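Local coordinates for putative glycosyl hydrolase (Bacteroides thetaiotaomicron VPI-5482, PDB 3K11), which is of unknown substrate but probably acts as a hydrolase, built on the six-hairpin helical fold of glycoside hydrolase family 88, at residues Q31-I36 with T98-Y103; Y248-V253 with F262-A267; R110-A115 with L159-L164. All coordinates share one frame; numbering follows the deposited sequence.

Contact 1 (Q31-I36 with T98-Y103); sequences QVKKDI and TGDKRY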
loop_
_atom_site.group_PDB
_atom_site.type_symbol
_atom_site.label_atom_id
_atom_site.label_comp_id
_atom_site.label_asym_id
_atom_site.label_seq_id
_atom_site.Cartn_x
_atom_site.Cartn_y
_atom_site.Cartn_z
ATOM N N GLN A 31 -4.434 33.951 10.360
ATOM C CA GLN A 31 -4.041 32.846 11.222
ATOM C C GLN A 31 -2.668 32.297 10.775
ATOM O O GLN A 31 -1.777 32.127 11.616
ATOM C CB GLN A 31 -5.106 31.738 11.280
ATOM C CG GLN A 31 -4.804 30.632 12.318
ATOM C CD GLN A 31 -4.439 31.161 13.701
ATOM O OE1 GLN A 31 -5.197 31.909 14.342
ATOM N NE2 GLN A 31 -3.250 30.796 14.160
ATOM N N VAL A 32 -2.464 32.106 9.466
ATOM C CA VAL A 32 -1.188 31.589 8.995
ATOM C C VAL A 32 -0.090 32.537 9.455
ATOM O O VAL A 32 0.938 32.107 9.978
ATOM C CB VAL A 32 -1.124 31.415 7.449
ATOM C CG1 VAL A 32 0.281 30.911 7.045
ATOM C CG2 VAL A 32 -2.212 30.437 6.949
ATOM N N LYS A 33 -0.324 33.840 9.326
ATOM C CA LYS A 33 0.718 34.792 9.726
ATOM C C LYS A 33 1.013 34.722 11.231
ATOM O O LYS A 33 2.169 34.843 11.658
ATOM C CB LYS A 33 0.319 36.207 9.291
ATOM C CG LYS A 33 1.267 37.331 9.655
ATOM C CD LYS A 33 2.575 37.279 8.941
ATOM C CE LYS A 33 3.241 38.651 8.886
ATOM N NZ LYS A 33 3.568 39.149 10.233
ATOM N N LYS A 34 -0.027 34.550 12.042
ATOM C CA LYS A 34 0.155 34.406 13.483
ATOM C C LYS A 34 1.079 33.228 13.812
ATOM O O LYS A 34 1.964 33.314 14.677
ATOM C CB LYS A 34 -1.212 34.204 14.141
ATOM C CG LYS A 34 -1.169 33.972 15.646
ATOM C CD LYS A 34 -2.585 33.731 16.219
ATOM C CE LYS A 34 -2.546 33.489 17.752
ATOM N NZ LYS A 34 -1.734 32.265 18.119
ATOM N N ASP A 35 0.908 32.141 13.072
ATOM C CA ASP A 35 1.695 30.947 13.304
ATOM C C ASP A 35 3.139 31.082 12.845
ATOM O O ASP A 35 4.065 30.749 13.588
ATOM C CB ASP A 35 0.983 29.743 12.703
ATOM C CG ASP A 35 -0.249 29.323 13.527
ATOM O OD1 ASP A 35 -0.385 29.700 14.712
ATOM O OD2 ASP A 35 -1.113 28.612 12.996
ATOM N N ILE A 36 3.364 31.616 11.652
ATOM C CA ILE A 36 4.767 31.834 11.233
ATOM C C ILE A 36 5.434 32.896 12.100
ATOM O O ILE A 36 6.615 32.827 12.332
ATOM C CB ILE A 36 4.964 32.044 9.694
ATOM C CG1 ILE A 36 4.247 33.302 9.171
ATOM C CG2 ILE A 36 4.554 30.793 8.948
ATOM C CD1 ILE A 36 4.662 33.754 7.736
ATOM N N THR A 98 4.027 38.877 2.596
ATOM C CA THR A 98 3.348 39.478 3.746
ATOM C C THR A 98 3.601 40.953 3.873
ATOM O O THR A 98 2.850 41.651 4.545
ATOM C CB THR A 98 3.835 38.841 5.070
ATOM O OG1 THR A 98 5.215 39.194 5.290
ATOM C CG2 THR A 98 3.693 37.313 5.044
ATOM N N GLY A 99 4.704 41.422 3.302
ATOM C CA GLY A 99 5.109 42.788 3.478
ATOM C C GLY A 99 5.716 43.101 4.832
ATOM O O GLY A 99 5.958 44.253 5.130
ATOM N N ASP A 100 5.962 42.098 5.661
ATOM C CA ASP A 100 6.543 42.294 6.974
ATOM C C ASP A 100 8.070 42.348 6.784
ATOM O O ASP A 100 8.724 41.330 6.590
ATOM C CB ASP A 100 6.117 41.127 7.888
ATOM C CG ASP A 100 6.509 41.327 9.329
ATOM O OD1 ASP A 100 7.352 42.202 9.600
ATOM O OD2 ASP A 100 5.967 40.595 10.189
ATOM N N LYS A 101 8.636 43.547 6.889
ATOM C CA LYS A 101 10.073 43.752 6.690
ATOM C C LYS A 101 10.933 43.173 7.788
ATOM O O LYS A 101 12.161 43.113 7.644
ATOM C CB LYS A 101 10.365 45.249 6.588
ATOM C CG LYS A 101 9.682 45.912 5.380
ATOM N N ARG A 102 10.334 42.805 8.912
ATOM C CA ARG A 102 11.102 42.168 9.992
ATOM C C ARG A 102 11.784 40.901 9.477
ATOM O O ARG A 102 12.886 40.553 9.912
ATOM C CB ARG A 102 10.217 41.792 11.179
ATOM C CG ARG A 102 9.587 42.971 11.954
ATOM C CD ARG A 102 8.820 42.414 13.157
ATOM N NE ARG A 102 7.874 41.389 12.701
ATOM C CZ ARG A 102 7.568 40.249 13.331
ATOM N NH1 ARG A 102 8.086 39.923 14.507
ATOM N NH2 ARG A 102 6.729 39.411 12.762
ATOM N N TYR A 103 11.104 40.197 8.571
ATOM C CA TYR A 103 11.635 38.956 8.043
ATOM C C TYR A 103 12.933 39.187 7.267
ATOM O O TYR A 103 13.920 38.482 7.478
ATOM C CB TYR A 103 10.605 38.239 7.176
ATOM C CG TYR A 103 9.313 37.849 7.856
ATOM C CD1 TYR A 103 9.282 37.390 9.156
ATOM C CD2 TYR A 103 8.123 37.881 7.167
ATOM C CE1 TYR A 103 8.094 37.020 9.750
ATOM C CE2 TYR A 103 6.933 37.470 7.754
ATOM C CZ TYR A 103 6.928 37.029 9.031
ATOM O OH TYR A 103 5.752 36.637 9.629
#

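Contact 2 (Y248-V253 with F262-A267); sequences YRHGWV and FCWARA. With EDO (1,2-ethanediol), chain H.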
loop_
_atom_site.group_PDB
_atom_site.type_symbol
_atom_site.label_atom_id
_atom_site.label_comp_id
_atom_site.label_asym_id
_atom_site.label_seq_id
_atom_site.Cartn_x
_atom_site.Cartn_y
_atom_site.Cartn_z
ATOM N N TYR A 248 11.110 9.889 -6.269
ATOM C CA TYR A 248 12.540 9.733 -6.368
ATOM C C TYR A 248 13.083 8.809 -5.303
ATOM O O TYR A 248 12.612 8.805 -4.162
ATOM C CB TYR A 248 13.204 11.065 -6.145
ATOM C CG TYR A 248 13.163 12.032 -7.323
ATOM C CD1 TYR A 248 12.120 12.926 -7.470
ATOM C CD2 TYR A 248 14.183 12.063 -8.264
ATOM C CE1 TYR A 248 12.092 13.830 -8.485
ATOM C CE2 TYR A 248 14.142 12.963 -9.303
ATOM C CZ TYR A 248 13.110 13.847 -9.403
ATOM O OH TYR A 248 13.101 14.741 -10.441
ATOM N N ARG A 249 14.089 8.023 -5.693
ATOM C CA ARG A 249 14.880 7.286 -4.708
ATOM C C ARG A 249 15.838 8.242 -3.948
ATOM O O ARG A 249 16.355 9.191 -4.518
ATOM C CB ARG A 249 15.641 6.138 -5.347
ATOM C CG ARG A 249 16.317 6.412 -6.598
ATOM C CD ARG A 249 17.169 5.229 -7.109
ATOM N NE ARG A 249 16.380 4.130 -7.629
ATOM C CZ ARG A 249 15.739 4.070 -8.788
ATOM N NH1 ARG A 249 15.657 5.055 -9.637
ATOM N NH2 ARG A 249 15.097 2.980 -9.083
ATOM N N HIS A 250 16.101 7.967 -2.678
ATOM C CA HIS A 250 17.044 8.793 -1.901
ATOM C C HIS A 250 18.482 8.657 -2.395
ATOM O O HIS A 250 19.239 9.616 -2.381
ATOM C CB HIS A 250 16.992 8.432 -0.410
ATOM C CG HIS A 250 17.800 9.330 0.461
ATOM N ND1 HIS A 250 18.305 8.932 1.692
ATOM C CD2 HIS A 250 18.196 10.609 0.279
ATOM C CE1 HIS A 250 18.968 9.948 2.231
ATOM N NE2 HIS A 250 18.918 10.981 1.398
ATOM N N GLY A 251 18.848 7.451 -2.828
ATOM C CA GLY A 251 20.221 7.228 -3.230
ATOM C C GLY A 251 20.401 6.395 -4.464
ATOM O O GLY A 251 19.529 5.610 -4.895
ATOM N N TRP A 252 21.582 6.531 -5.026
ATOM C CA TRP A 252 21.964 5.815 -6.263
ATOM C C TRP A 252 23.463 5.619 -6.256
ATOM O O TRP A 252 24.204 6.579 -6.348
ATOM C CB TRP A 252 21.569 6.644 -7.486
ATOM C CG TRP A 252 21.745 5.982 -8.811
ATOM C CD1 TRP A 252 20.819 5.219 -9.494
ATOM C CD2 TRP A 252 22.902 6.077 -9.675
ATOM N NE1 TRP A 252 21.345 4.818 -10.692
ATOM C CE2 TRP A 252 22.613 5.347 -10.832
ATOM C CE3 TRP A 252 24.143 6.728 -9.566
ATOM C CZ2 TRP A 252 23.512 5.250 -11.891
ATOM C CZ3 TRP A 252 25.012 6.643 -10.626
ATOM C CH2 TRP A 252 24.710 5.884 -11.743
ATOM N N VAL A 253 23.889 4.361 -6.192
ATOM C CA VAL A 253 25.311 4.013 -6.208
ATOM C C VAL A 253 25.679 3.501 -7.590
ATOM O O VAL A 253 25.129 2.519 -8.089
ATOM C CB VAL A 253 25.654 2.945 -5.129
ATOM C CG1 VAL A 253 27.142 2.533 -5.220
ATOM C CG2 VAL A 253 25.317 3.545 -3.711
ATOM N N PHE A 262 14.390 3.847 -1.635
ATOM C CA PHE A 262 13.840 4.254 -0.381
ATOM C C PHE A 262 13.399 5.700 -0.612
ATOM O O PHE A 262 14.226 6.590 -0.731
ATOM C CB PHE A 262 14.862 4.098 0.731
ATOM C CG PHE A 262 15.174 2.632 1.016
ATOM C CD1 PHE A 262 14.352 1.904 1.853
ATOM C CD2 PHE A 262 16.188 1.999 0.371
ATOM C CE1 PHE A 262 14.544 0.564 2.021
ATOM C CE2 PHE A 262 16.404 0.641 0.588
ATOM C CZ PHE A 262 15.571 -0.048 1.403
ATOM N N CYS A 263 12.088 5.912 -0.750
ATOM C CA CYS A 263 11.532 7.213 -1.188
ATOM C C CYS A 263 11.348 8.110 0.026
ATOM O O CYS A 263 10.245 8.375 0.461
ATOM C CB CYS A 263 10.211 6.983 -1.915
ATOM S SG CYS A 263 10.487 5.932 -3.404
ATOM N N TRP A 264 12.468 8.493 0.610
ATOM C CA TRP A 264 12.483 9.269 1.838
ATOM C C TRP A 264 11.834 10.627 1.612
ATOM O O TRP A 264 12.155 11.342 0.652
ATOM C CB TRP A 264 13.923 9.396 2.359
ATOM C CG TRP A 264 14.055 10.161 3.619
ATOM C CD1 TRP A 264 13.279 10.043 4.722
ATOM C CD2 TRP A 264 15.011 11.188 3.900
ATOM N NE1 TRP A 264 13.698 10.905 5.682
ATOM C CE2 TRP A 264 14.755 11.641 5.206
ATOM C CE3 TRP A 264 16.084 11.712 3.203
ATOM C CZ2 TRP A 264 15.522 12.619 5.828
ATOM C CZ3 TRP A 264 16.825 12.725 3.804
ATOM C CH2 TRP A 264 16.531 13.156 5.107
ATOM N N ALA A 265 10.880 10.970 2.462
ATOM C CA ALA A 265 10.061 12.197 2.269
ATOM C C ALA A 265 10.822 13.485 2.244
ATOM O O ALA A 265 10.618 14.290 1.314
ATOM C CB ALA A 265 8.883 12.254 3.316
ATOM N N ARG A 266 11.745 13.720 3.181
ATOM C CA ARG A 266 12.417 15.013 3.135
ATOM C C ARG A 266 13.216 15.186 1.849
ATOM O O ARG A 266 13.102 16.213 1.218
ATOM C CB ARG A 266 13.291 15.268 4.344
ATOM C CG ARG A 266 14.017 16.618 4.199
ATOM C CD ARG A 266 14.465 17.251 5.487
ATOM N NE ARG A 266 15.485 16.484 6.173
ATOM C CZ ARG A 266 15.400 16.063 7.430
ATOM N NH1 ARG A 266 14.343 16.311 8.188
ATOM N NH2 ARG A 266 16.444 15.412 7.952
ATOM N N ALA A 267 13.970 14.184 1.428
ATOM C CA ALA A 267 14.785 14.316 0.214
ATOM C C ALA A 267 13.874 14.421 -1.001
ATOM O O ALA A 267 14.203 15.105 -1.959
ATOM C CB ALA A 267 15.796 13.147 0.075
HETATM C C1 EDO H . 11.678 0.585 -8.463
HETATM O O1 EDO H . 12.232 0.641 -9.793
HETATM C C2 EDO H . 12.681 1.018 -7.400
HETATM O O2 EDO H . 14.024 0.545 -7.589
HETATM O O HOH W 1 17.090 4.831 -2.346
#

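Contact 3 (R110-A115 with L159-L164); sequences RFRFLA and LKDESL. With EDO (1,2-ethanediol), chain P.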
loop_
_atom_site.group_PDB
_atom_site.type_symbol
_atom_site.label_atom_id
_atom_site.label_comp_id
_atom_site.label_asym_id
_atom_site.label_seq_id
_atom_site.Cartn_x
_atom_site.Cartn_y
_atom_site.Cartn_z
ATOM N N ARG A 110 21.776 38.899 9.902
ATOM C CA ARG A 110 22.644 37.711 9.982
ATOM C C ARG A 110 23.704 37.682 8.888
ATOM O O ARG A 110 24.866 37.361 9.150
ATOM C CB ARG A 110 21.824 36.417 9.979
ATOM C CG ARG A 110 20.815 36.280 11.135
ATOM C CD ARG A 110 21.402 36.632 12.452
ATOM N NE ARG A 110 20.521 36.265 13.577
ATOM C CZ ARG A 110 19.499 36.991 14.019
ATOM N NH1 ARG A 110 19.109 38.097 13.389
ATOM N NH2 ARG A 110 18.839 36.598 15.090
ATOM N N PHE A 111 23.308 38.013 7.663
ATOM C CA PHE A 111 24.276 38.058 6.563
ATOM C C PHE A 111 25.324 39.136 6.728
ATOM O O PHE A 111 26.496 38.914 6.447
ATOM C CB PHE A 111 23.569 38.238 5.197
ATOM C CG PHE A 111 22.822 37.024 4.696
ATOM C CD1 PHE A 111 22.965 35.777 5.283
ATOM C CD2 PHE A 111 22.051 37.136 3.547
ATOM C CE1 PHE A 111 22.334 34.700 4.769
ATOM C CE2 PHE A 111 21.405 36.009 3.029
ATOM C CZ PHE A 111 21.523 34.835 3.663
ATOM N N ARG A 112 24.926 40.311 7.195
ATOM C CA ARG A 112 25.901 41.380 7.398
ATOM C C ARG A 112 26.887 41.011 8.523
ATOM O O ARG A 112 28.054 41.343 8.443
ATOM C CB ARG A 112 25.202 42.709 7.691
ATOM C CG ARG A 112 24.526 43.253 6.459
ATOM C CD ARG A 112 23.664 44.451 6.735
ATOM N NE ARG A 112 22.960 44.794 5.510
ATOM C CZ ARG A 112 23.451 45.558 4.538
ATOM N NH1 ARG A 112 24.634 46.124 4.646
ATOM N NH2 ARG A 112 22.744 45.768 3.449
ATOM N N PHE A 113 26.394 40.309 9.548
ATOM C CA PHE A 113 27.193 39.869 10.665
ATOM C C PHE A 113 28.205 38.847 10.174
ATOM O O PHE A 113 29.376 38.937 10.481
ATOM C CB PHE A 113 26.293 39.245 11.744
ATOM C CG PHE A 113 27.057 38.473 12.802
ATOM C CD1 PHE A 113 27.842 39.151 13.730
ATOM C CD2 PHE A 113 26.997 37.098 12.860
ATOM C CE1 PHE A 113 28.542 38.458 14.707
ATOM C CE2 PHE A 113 27.685 36.390 13.827
ATOM C CZ PHE A 113 28.463 37.070 14.756
ATOM N N LEU A 114 27.758 37.854 9.429
ATOM C CA LEU A 114 28.687 36.846 8.912
ATOM C C LEU A 114 29.738 37.483 7.988
ATOM O O LEU A 114 30.917 37.119 8.053
ATOM C CB LEU A 114 27.934 35.745 8.186
ATOM C CG LEU A 114 27.073 34.817 9.058
ATOM C CD1 LEU A 114 26.309 33.843 8.160
ATOM C CD2 LEU A 114 27.916 34.082 10.121
ATOM N N ALA A 115 29.311 38.411 7.133
ATOM C CA ALA A 115 30.261 39.151 6.239
ATOM C C ALA A 115 31.289 39.940 7.031
ATOM O O ALA A 115 32.476 40.027 6.662
ATOM C CB ALA A 115 29.484 40.099 5.288
ATOM N N LEU A 159 20.939 40.443 -4.836
ATOM C CA LEU A 159 20.332 40.954 -6.058
ATOM C C LEU A 159 19.190 41.924 -5.770
ATOM O O LEU A 159 18.847 42.724 -6.631
ATOM C CB LEU A 159 19.877 39.816 -6.955
ATOM C CG LEU A 159 21.030 39.039 -7.618
ATOM C CD1 LEU A 159 20.501 37.748 -8.264
ATOM C CD2 LEU A 159 21.819 39.864 -8.641
ATOM N N LYS A 160 18.637 41.891 -4.563
ATOM C CA LYS A 160 17.624 42.864 -4.139
ATOM C C LYS A 160 18.233 44.069 -3.430
ATOM O O LYS A 160 17.569 45.099 -3.307
ATOM C CB LYS A 160 16.603 42.201 -3.229
ATOM C CG LYS A 160 15.780 41.115 -3.879
ATOM C CD LYS A 160 14.874 40.445 -2.848
ATOM C CE LYS A 160 13.831 39.502 -3.507
ATOM N NZ LYS A 160 12.538 39.332 -2.722
ATOM N N ASP A 161 19.499 43.967 -3.017
ATOM C CA ASP A 161 20.176 45.002 -2.254
ATOM C C ASP A 161 21.690 44.989 -2.482
ATOM O O ASP A 161 22.437 44.313 -1.797
ATOM C CB ASP A 161 19.906 44.786 -0.769
ATOM C CG ASP A 161 20.542 45.836 0.105
ATOM O OD1 ASP A 161 21.143 46.806 -0.424
ATOM O OD2 ASP A 161 20.437 45.687 1.341
ATOM N N GLU A 162 22.135 45.832 -3.401
ATOM C CA GLU A 162 23.525 45.956 -3.765
ATOM C C GLU A 162 24.392 46.374 -2.587
ATOM O O GLU A 162 25.591 46.231 -2.655
ATOM C CB GLU A 162 23.678 46.998 -4.912
ATOM N N SER A 163 23.813 46.909 -1.513
ATOM C CA SER A 163 24.623 47.287 -0.354
ATOM C C SER A 163 24.980 46.087 0.542
ATOM O O SER A 163 25.759 46.236 1.454
ATOM C CB SER A 163 23.916 48.327 0.490
ATOM O OG SER A 163 22.893 47.784 1.287
ATOM N N LEU A 164 24.403 44.926 0.282
ATOM C CA LEU A 164 24.641 43.731 1.117
ATOM C C LEU A 164 26.035 43.179 0.802
ATOM O O LEU A 164 26.270 42.685 -0.315
ATOM C CB LEU A 164 23.567 42.682 0.820
ATOM C CG LEU A 164 23.628 41.446 1.707
ATOM C CD1 LEU A 164 23.314 41.785 3.169
ATOM C CD2 LEU A 164 22.688 40.318 1.174
HETATM C C1 EDO P . 19.437 47.236 -5.531
HETATM O O1 EDO P . 20.518 47.428 -4.643
HETATM C C2 EDO P . 19.864 46.175 -6.525
HETATM O O2 EDO P . 18.651 45.563 -6.943
#

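Contact 1 (Q31-I36 with T98-Y103)
Lys-33 reaches across from helix 29-45 and gives its ammonium group to the carboxylate of Asp-100, with NZ 2.8 Å from OD2. It approaches on the anti side of that oxygen, 16° out of the carboxylate plane. The syn side is left to Arg-102, which lies side-on to the carboxylate with NE and NH2, the latter 2.9 Å from Asp-100 OD2. Two cations thus share one carboxylate, and Asp-37 adds a second acid for both, probably offsetting the like charges.

The tight part lies along the aliphatic chain carrying the ammonium group. Bends at chi2 (68°) and chi4 (63°) lead it past Tyr-103, with Lys-33 CE 3.3 Å from Tyr-103 OH, while Thr-98 CB meets the same CE at 3.9 Å. Ile-36 CD1 lies 3.6 Å from Tyr-103 OH. Tyrosine suits the place: it packs on Leu-91 and Ala-94 of helix 82-98 while its hydroxyl is bonded to Asp-37 OD1. Toward solvent the contact thins to exposed Arg-102, held mainly by charge.

Asp-100 OD1 also accepts from Arg-102 N, and Thr-98 OG1, hydrogen-bonded to Ala-94 O, accepts from Asp-100 N in an ST turn across Gly-99, whose positive phi ends helix 82-98. The whole is a tight turn joining helices 82-98 and 101-128, with Asp-100 as the N-cap of the second, pinned to helix 29-45 in the mainly helical six-hairpin fold.

Contact 2 (Y248-V253 with F262-A267)
The carbonyl oxygen of Phe-262 accepts two backbone N-H groups, from His-250 N across the contact at 3.0 Å and, weakly, from Trp-264 N, which closes an inverse gamma turn centred on Cys-263. The motif is a turn leading into helix 265-281, with Trp-264 at the N-cap position, laid against an irregular point of strand 247-253. The bond from His-250 N comes from above the carbonyl plane, 35° out of it. Just beyond, a water accepts from both Gly-251 N and Phe-262 N, bridging the two backbones. Behind, Cys-263 CA makes a CA-H...O contact of 3.5 Å with Tyr-248 O, an oxygen that also serves Asn-268.

A chi1 of -173° swings the imidazole of His-250 alongside the indole of Trp-264. CE3 of the tryptophan sits over one imidazole face, 3.4 Å from His-250 NE2, but the ring planes meet obliquely at 55°. Ala-267 CB, small enough to fit beside the ring, lies 3.5 Å from His-250 CD2. Both imidazole nitrogens have partners, ND1 with Tyr-387 and NE2 with Asp-202, so the ring's rotation is fixed and a histidine, polar at two positions, suits this buried place. Replacing His-250 with an alanine is likely to leave Asp-202 and Tyr-387 without this partner and to open a gap beside the indole. Arg-249, whose NE is bonded to His-259 O, also gives NH2 to O2 of a 1,2-ethanediol, probably from the crystallisation liquor, at 3.1 Å.

Contact 3 (R110-A115 with L159-L164)
Arg-112 lays one face of its guanidinium over the backbone of Leu-164, with NH2 3.6 Å from CA, while its aliphatic part meets the leucine side chain, CG lying 3.8 Å from CD1. The chain is extended from CG to NE, long enough to carry the charge from helix 101-128 to the turn that follows helix 148-160. At the guanidinium edge the sound bond is from NH2 to Ser-163 OG, 3.0 Å long with an N-H...O angle of 151° and the oxygen close to the guanidinium plane. The salt bridge from NH2 to Asp-161 OD2 is weak as a hydrogen bond; the guanidinium and carboxylate planes lie 39° apart. The bond from NH1 to Ser-163 O is weak as well. Gln-108 backs this arrangement, bonded to both Arg-112 NE and Asp-161 OD2.

Asp-161 does more for its own turn. Its OD1 accepts from Ser-163 N at 2.9 Å, an Asx turn, and from Ser-163 OG at 2.6 Å, which holds the hydroxyl in place to receive the arginine. Aspartate and serine, short and polar, suit the tight bend. On the buried flank Leu-164 CD2 touches the edge of the Phe-111 ring, 4.0 Å from Phe-111 CD2; that ring packs further on Leu-157 and Met-154 of helix 148-160. A 1,2-ethanediol, probably from crystallisation, bridges Leu-159 O and Glu-162 N on the solvent side. This is a type I beta turn, Asp-161 to Leu-164, with an internal Asx turn, tying the end of one helix to the side of another in the mainly helical six-hairpin fold.

Contacts 1 and 3 both draw on helix 101-128, contact 1 at its capped start and contact 3 farther along, their centres about 21 Å apart. Both are partly buried, and their chemistry matches: a cation meets an aspartate in a turn, while an aromatic and an aliphatic residue pack on the inner flank. Contact 2 lies across the chain's centre from both, about 32 Å between centres from contact 1 and about 34 Å from contact 3. It is the buried one and joins a strand to a helix start. There, in place of salt bridges, a backbone bond, a bridging water and an oblique pair of aromatic rings hold the segments together.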